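Local coordinates for protein salmonella typhimurium DB7155 bacteriophage DET7 tailspike (PDB 2V5I) that binds the O-antigen of Salmonella as the receptor-binding tailspike of phage Det7 and probably cleaves that polysaccharide, at residues A163-R169 and H184-I189; E239-G243 and Y273-F277. All coordinates share one frame; numbering follows the deposited sequence. Where two conformers were deposited one is given.

In the fold
Interactions 1 and 2 join successive coils of the same right-handed parallel beta-helix, at the bend where the chain turns into a strand, and their centres lie about 16 Å apart. Interaction 1 pairs the strands 167-169 and 187-189 and the bends that lead into them, and is partly buried; Arg165 and Lys187 reach Asp192 of the second subunit. Interaction 2 is more buried and less regular: one backbone bond and one amide side chain join a loop to the start of strand 276-278. A left-handed backbone bend recurs in both, at Arg165 and His185 and again at His241 and Asn274. The two sites meet where His185 packs on Asn242, and both touch the second subunit.

Interaction 1: residues A163-R169 and H184-I189; sequences ASRVEIR and HHCKVI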
loop_
_atom_site.group_PDB
_atom_site.type_symbol
_atom_site.label_atom_id
_atom_site.label_comp_id
_atom_site.label_asym_id
_atom_site.label_seq_id
_atom_site.Cartn_x
_atom_site.Cartn_y
_atom_site.Cartn_z
ATOM N N ALA A 163 -23.031 -4.262 -27.020
ATOM C CA ALA A 163 -21.722 -4.355 -27.661
ATOM C C ALA A 163 -20.785 -5.249 -26.824
ATOM O O ALA A 163 -21.013 -5.496 -25.643
ATOM C CB ALA A 163 -21.123 -2.985 -27.830
ATOM N N SER A 164 -19.724 -5.698 -27.463
ATOM C CA SER A 164 -18.695 -6.497 -26.807
ATOM C C SER A 164 -17.341 -5.919 -27.182
ATOM O O SER A 164 -17.108 -5.602 -28.362
ATOM C CB SER A 164 -18.825 -7.946 -27.283
ATOM O OG SER A 164 -17.717 -8.677 -26.870
ATOM N N ARG A 165 -16.433 -5.786 -26.206
ATOM C CA ARG A 165 -15.039 -5.361 -26.457
ATOM C C ARG A 165 -14.957 -4.016 -27.160
ATOM O O ARG A 165 -14.254 -3.868 -28.189
ATOM C CB ARG A 165 -14.281 -6.435 -27.282
ATOM C CG ARG A 165 -14.363 -7.836 -26.741
ATOM C CD ARG A 165 -13.099 -8.358 -26.103
ATOM N NE ARG A 165 -13.314 -9.761 -25.687
ATOM C CZ ARG A 165 -12.694 -10.403 -24.690
ATOM N NH1 ARG A 165 -11.772 -9.809 -23.947
ATOM N NH2 ARG A 165 -13.013 -11.666 -24.432
ATOM N N VAL A 166 -15.762 -3.079 -26.722
ATOM C CA VAL A 166 -15.685 -1.706 -27.196
ATOM C C VAL A 166 -14.968 -0.930 -26.126
ATOM O O VAL A 166 -15.269 -1.089 -24.936
ATOM C CB VAL A 166 -17.045 -1.120 -27.509
ATOM C CG1 VAL A 166 -16.984 0.423 -27.771
ATOM C CG2 VAL A 166 -17.682 -1.861 -28.647
ATOM N N GLU A 167 -14.010 -0.112 -26.553
ATOM C CA GLU A 167 -13.233 0.758 -25.626
ATOM C C GLU A 167 -13.474 2.216 -25.942
ATOM O O GLU A 167 -13.425 2.595 -27.110
ATOM C CB GLU A 167 -11.755 0.522 -25.800
ATOM C CG GLU A 167 -11.291 -0.759 -25.161
ATOM C CD GLU A 167 -9.790 -0.736 -24.825
ATOM O OE1 GLU A 167 -9.092 0.230 -25.202
ATOM O OE2 GLU A 167 -9.305 -1.703 -24.194
ATOM N N ILE A 168 -13.675 3.012 -24.900
ATOM C CA ILE A 168 -13.720 4.486 -25.007
ATOM C C ILE A 168 -12.459 4.981 -24.309
ATOM O O ILE A 168 -12.150 4.510 -23.210
ATOM C CB ILE A 168 -14.961 5.048 -24.264
ATOM C CG1 ILE A 168 -16.229 4.675 -25.019
ATOM C CG2 ILE A 168 -14.831 6.550 -24.139
ATOM C CD1 ILE A 168 -17.504 5.181 -24.393
ATOM N N ARG A 169 -11.671 5.807 -24.991
ATOM C CA ARG A 169 -10.417 6.287 -24.447
ATOM C C ARG A 169 -10.423 7.806 -24.343
ATOM O O ARG A 169 -10.872 8.490 -25.280
ATOM C CB ARG A 169 -9.261 5.860 -25.359
ATOM C CG ARG A 169 -9.109 4.325 -25.485
ATOM C CD ARG A 169 -7.985 3.934 -26.430
ATOM N NE ARG A 169 -7.989 2.477 -26.625
ATOM C CZ ARG A 169 -7.417 1.843 -27.651
ATOM N NH1 ARG A 169 -6.774 2.521 -28.604
ATOM N NH2 ARG A 169 -7.504 0.526 -27.721
ATOM N N HIS A 184 -20.610 -6.226 -22.647
ATOM C CA HIS A 184 -19.642 -7.127 -22.011
ATOM C C HIS A 184 -18.218 -6.869 -22.520
ATOM O O HIS A 184 -18.043 -6.509 -23.685
ATOM C CB HIS A 184 -19.988 -8.588 -22.272
ATOM C CG HIS A 184 -21.303 -9.004 -21.728
ATOM N ND1 HIS A 184 -22.478 -8.859 -22.443
ATOM C CD2 HIS A 184 -21.641 -9.572 -20.542
ATOM C CE1 HIS A 184 -23.488 -9.284 -21.703
ATOM N NE2 HIS A 184 -23.004 -9.741 -20.556
ATOM N N HIS A 185 -17.217 -6.989 -21.647
ATOM C CA HIS A 185 -15.837 -6.715 -22.015
ATOM C C HIS A 185 -15.590 -5.324 -22.580
ATOM O O HIS A 185 -14.691 -5.172 -23.416
ATOM C CB HIS A 185 -15.369 -7.802 -22.976
ATOM C CG HIS A 185 -15.293 -9.131 -22.311
ATOM N ND1 HIS A 185 -16.227 -10.121 -22.523
ATOM C CD2 HIS A 185 -14.452 -9.601 -21.358
ATOM C CE1 HIS A 185 -15.942 -11.156 -21.748
ATOM N NE2 HIS A 185 -14.870 -10.871 -21.041
ATOM N N CYS A 186 -16.334 -4.345 -22.087
ATOM C CA CYS A 186 -16.208 -2.951 -22.519
ATOM C C CYS A 186 -15.423 -2.165 -21.466
ATOM O O CYS A 186 -15.489 -2.459 -20.291
ATOM C CB CYS A 186 -17.561 -2.284 -22.824
ATOM S SG CYS A 186 -18.362 -3.044 -24.303
ATOM N N LYS A 187 -14.646 -1.192 -21.920
ATOM C CA LYS A 187 -13.809 -0.430 -20.993
ATOM C C LYS A 187 -13.860 1.052 -21.268
ATOM O O LYS A 187 -13.909 1.450 -22.443
ATOM C CB LYS A 187 -12.387 -0.933 -21.092
ATOM C CG LYS A 187 -12.186 -2.422 -20.726
ATOM C CD LYS A 187 -10.762 -2.879 -20.941
ATOM C CE LYS A 187 -10.664 -4.437 -21.139
ATOM N NZ LYS A 187 -11.435 -5.098 -22.332
ATOM N N VAL A 188 -13.755 1.857 -20.197
ATOM C CA VAL A 188 -13.661 3.288 -20.307
ATOM C C VAL A 188 -12.326 3.646 -19.670
ATOM O O VAL A 188 -12.137 3.469 -18.480
ATOM C CB VAL A 188 -14.837 4.011 -19.615
ATOM C CG1 VAL A 188 -14.673 5.526 -19.722
ATOM C CG2 VAL A 188 -16.164 3.559 -20.277
ATOM N N ILE A 189 -11.376 4.082 -20.507
ATOM C CA ILE A 189 -10.002 4.231 -20.132
ATOM C C ILE A 189 -9.564 5.711 -20.125
ATOM O O ILE A 189 -9.890 6.490 -21.056
ATOM C CB ILE A 189 -9.086 3.454 -21.134
ATOM C CG1 ILE A 189 -9.400 1.951 -21.098
ATOM C CG2 ILE A 189 -7.627 3.733 -20.867
ATOM C CD1 ILE A 189 -8.998 1.254 -22.383
HETATM O O HOH W 1 -22.626 -7.835 -25.200
HETATM O O HOH W 2 -18.717 -10.583 -24.844
#
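Segments 163-169 and 184-189 run side by side in the same direction, strands 167-169 and 187-189 lying 4.8 Å apart with their axes at 12°. In the strands, Ile168 bonds through both its backbone N, to Lys187 O, and its O, which accepts from Ile189 N at 2.8 Å. Ahead of them the two chains bend alike: Arg165 and His185, 4.7 Å apart at CA, both take left-handed backbone angles. Arg165 N still bonds to His184 O, while Val166 N turns to the sulfur, Cys186 SG, at 3.6 Å. Equivalent residues thus stack from coil to coil, as in the parallel beta-helix of P22-type tailspikes. At the bend the Arg165 guanidinium lies flat over the imidazole of His185, planes 10° apart and centres 3.9 Å apart. A bend at chi2 (-107°) lays the arginine chain alongside the histidine, CG and CD against its CB. Asp192 of the second subunit takes Arg165 NH1 and also Lys187 NZ, so one carboxylate probably offsets two neighbouring positive charges. On the side of the strands bearing Glu167, Arg169 holds Glu167 OE1 with NE, at 2.9 Å, and NH2; the carboxylate carbon lies in the guanidinium plane, at its edge. Lys187 CD passes Glu167 OE2 at 3.8 Å. Ile168 and Val188 face the other way, both packing on Phe180 of strand 176-181. Ahead of the bend, one water links Ala163 O to His184 ND1.

Interaction 2: residues E239-G243 and Y273-F277; sequences ESHNG and YNLQF
Segments 239-243 and 273-277 come together where the loop meets the start of strand 276-278, His241 CA lying 4.9 Å from Asn274 CA, and Gln276 N gives Gly243 O an almost straight bond of 2.8 Å. His241 and Asn274 both have left-handed backbone angles, and the imidazole lies across the asparagine: Asn274 CB sits over one ring face, 4.1 Å from the centroid, while ring and amide planes stand at 77°. The amide is held from outside the contact, Asn274 ND2 bonding to Asn236 OD1. Bonds from His241 ND1 to Glu239 O, at 3.0 Å, and from NE2 to Asn321 O tie down both ring nitrogens and should fix the ring's rotation. Asn321 belongs to the next coil of the parallel beta-helix, so the histidine spans more than the two coils that meet here. Gln276 reaches out to the loop. With CG beside its own backbone N (chi1 -63°) and the chain extended beyond, its NE2 reaches His241 O at 3.0 Å, nearly in line with the carbonyl; OE1 is taken by Arg278 NE. One glutamine therefore grips the loop through both its backbone N and its side chain. Leu275 CD2 packs against Gly243 C at 3.8 Å, on the bare backbone of the glycine.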
loop_
_atom_site.group_PDB
_atom_site.type_symbol
_atom_site.label_atom_id
_atom_site.label_comp_id
_atom_site.label_asym_id
_atom_site.label_seq_id
_atom_site.Cartn_x
_atom_site.Cartn_y
_atom_site.Cartn_z
ATOM N N GLU A 239 -15.459 -15.883 -10.728
ATOM C CA GLU A 239 -14.367 -16.181 -9.850
ATOM C C GLU A 239 -13.089 -15.452 -10.280
ATOM O O GLU A 239 -12.250 -15.108 -9.425
ATOM C CB GLU A 239 -14.119 -17.682 -9.767
ATOM C CG GLU A 239 -15.083 -18.381 -8.807
ATOM C CD GLU A 239 -16.186 -19.089 -9.515
ATOM O OE1 GLU A 239 -16.263 -18.980 -10.768
ATOM O OE2 GLU A 239 -16.985 -19.762 -8.810
ATOM N N SER A 240 -12.998 -15.081 -11.553
ATOM C CA SER A 240 -11.790 -14.346 -12.014
ATOM C C SER A 240 -11.753 -12.866 -11.585
ATOM O O SER A 240 -10.753 -12.179 -11.791
ATOM C CB SER A 240 -11.664 -14.424 -13.534
ATOM O OG SER A 240 -12.722 -13.690 -14.135
ATOM N N HIS A 241 -12.840 -12.370 -11.005
ATOM C CA HIS A 241 -12.987 -10.926 -10.676
ATOM C C HIS A 241 -12.713 -10.029 -11.881
ATOM O O HIS A 241 -11.990 -9.034 -11.783
ATOM C CB HIS A 241 -12.144 -10.570 -9.438
ATOM C CG HIS A 241 -12.700 -11.165 -8.187
ATOM N ND1 HIS A 241 -12.653 -12.529 -7.946
ATOM C CD2 HIS A 241 -13.369 -10.611 -7.157
ATOM C CE1 HIS A 241 -13.290 -12.783 -6.811
ATOM N NE2 HIS A 241 -13.704 -11.635 -6.298
ATOM N N ASN A 242 -13.322 -10.387 -13.009
ATOM C CA ASN A 242 -13.084 -9.695 -14.274
ATOM C C ASN A 242 -14.087 -8.571 -14.484
ATOM O O ASN A 242 -15.088 -8.733 -15.119
ATOM C CB ASN A 242 -13.151 -10.691 -15.432
ATOM C CG ASN A 242 -12.609 -10.156 -16.740
ATOM O OD1 ASN A 242 -12.014 -9.074 -16.846
ATOM N ND2 ASN A 242 -12.807 -10.956 -17.757
ATOM N N GLY A 243 -13.852 -7.467 -13.827
ATOM C CA GLY A 243 -14.706 -6.271 -13.944
ATOM C C GLY A 243 -14.386 -5.310 -12.808
ATOM O O GLY A 243 -13.801 -5.711 -11.816
ATOM N N TYR A 273 -21.501 -8.699 -8.129
ATOM C CA TYR A 273 -20.654 -9.671 -7.441
ATOM C C TYR A 273 -19.250 -9.679 -8.086
ATOM O O TYR A 273 -19.159 -9.484 -9.281
ATOM C CB TYR A 273 -21.230 -11.062 -7.612
ATOM C CG TYR A 273 -22.542 -11.338 -6.872
ATOM C CD1 TYR A 273 -23.742 -11.006 -7.449
ATOM C CD2 TYR A 273 -22.519 -11.934 -5.642
ATOM C CE1 TYR A 273 -24.975 -11.262 -6.760
ATOM C CE2 TYR A 273 -23.686 -12.180 -4.951
ATOM C CZ TYR A 273 -24.909 -11.865 -5.554
ATOM O OH TYR A 273 -26.058 -12.106 -4.842
ATOM N N ASN A 274 -18.217 -9.900 -7.261
ATOM C CA ASN A 274 -16.894 -10.274 -7.792
ATOM C C ASN A 274 -16.317 -9.205 -8.695
ATOM O O ASN A 274 -15.706 -9.521 -9.735
ATOM C CB ASN A 274 -17.020 -11.593 -8.573
ATOM C CG ASN A 274 -17.370 -12.789 -7.696
ATOM O OD1 ASN A 274 -16.707 -13.081 -6.665
ATOM N ND2 ASN A 274 -18.391 -13.563 -8.151
ATOM N N LEU A 275 -16.401 -7.950 -8.270
ATOM C CA LEU A 275 -15.825 -6.826 -9.024
ATOM C C LEU A 275 -14.577 -6.335 -8.280
ATOM O O LEU A 275 -14.453 -6.553 -7.071
ATOM C CB LEU A 275 -16.830 -5.642 -9.164
ATOM C CG LEU A 275 -18.087 -6.018 -10.004
ATOM C CD1 LEU A 275 -18.936 -4.747 -10.028
ATOM C CD2 LEU A 275 -17.725 -6.465 -11.398
ATOM N N GLN A 276 -13.645 -5.736 -9.018
ATOM C CA GLN A 276 -12.496 -5.050 -8.403
ATOM C C GLN A 276 -12.737 -3.605 -8.090
ATOM O O GLN A 276 -13.367 -2.886 -8.883
ATOM C CB GLN A 276 -11.331 -5.107 -9.402
ATOM C CG GLN A 276 -10.850 -6.509 -9.719
ATOM C CD GLN A 276 -9.700 -6.443 -10.671
ATOM O OE1 GLN A 276 -8.657 -5.892 -10.286
ATOM N NE2 GLN A 276 -9.868 -6.932 -11.908
ATOM N N PHE A 277 -12.196 -3.141 -6.958
ATOM C CA PHE A 277 -12.148 -1.726 -6.615
ATOM C C PHE A 277 -10.747 -1.511 -6.066
ATOM O O PHE A 277 -10.474 -1.877 -4.904
ATOM C CB PHE A 277 -13.243 -1.337 -5.622
ATOM C CG PHE A 277 -14.596 -1.485 -6.204
ATOM C CD1 PHE A 277 -15.136 -0.459 -6.948
ATOM C CD2 PHE A 277 -15.330 -2.671 -6.041
ATOM C CE1 PHE A 277 -16.398 -0.641 -7.561
ATOM C CE2 PHE A 277 -16.542 -2.830 -6.677
ATOM C CZ PHE A 277 -17.053 -1.818 -7.438
#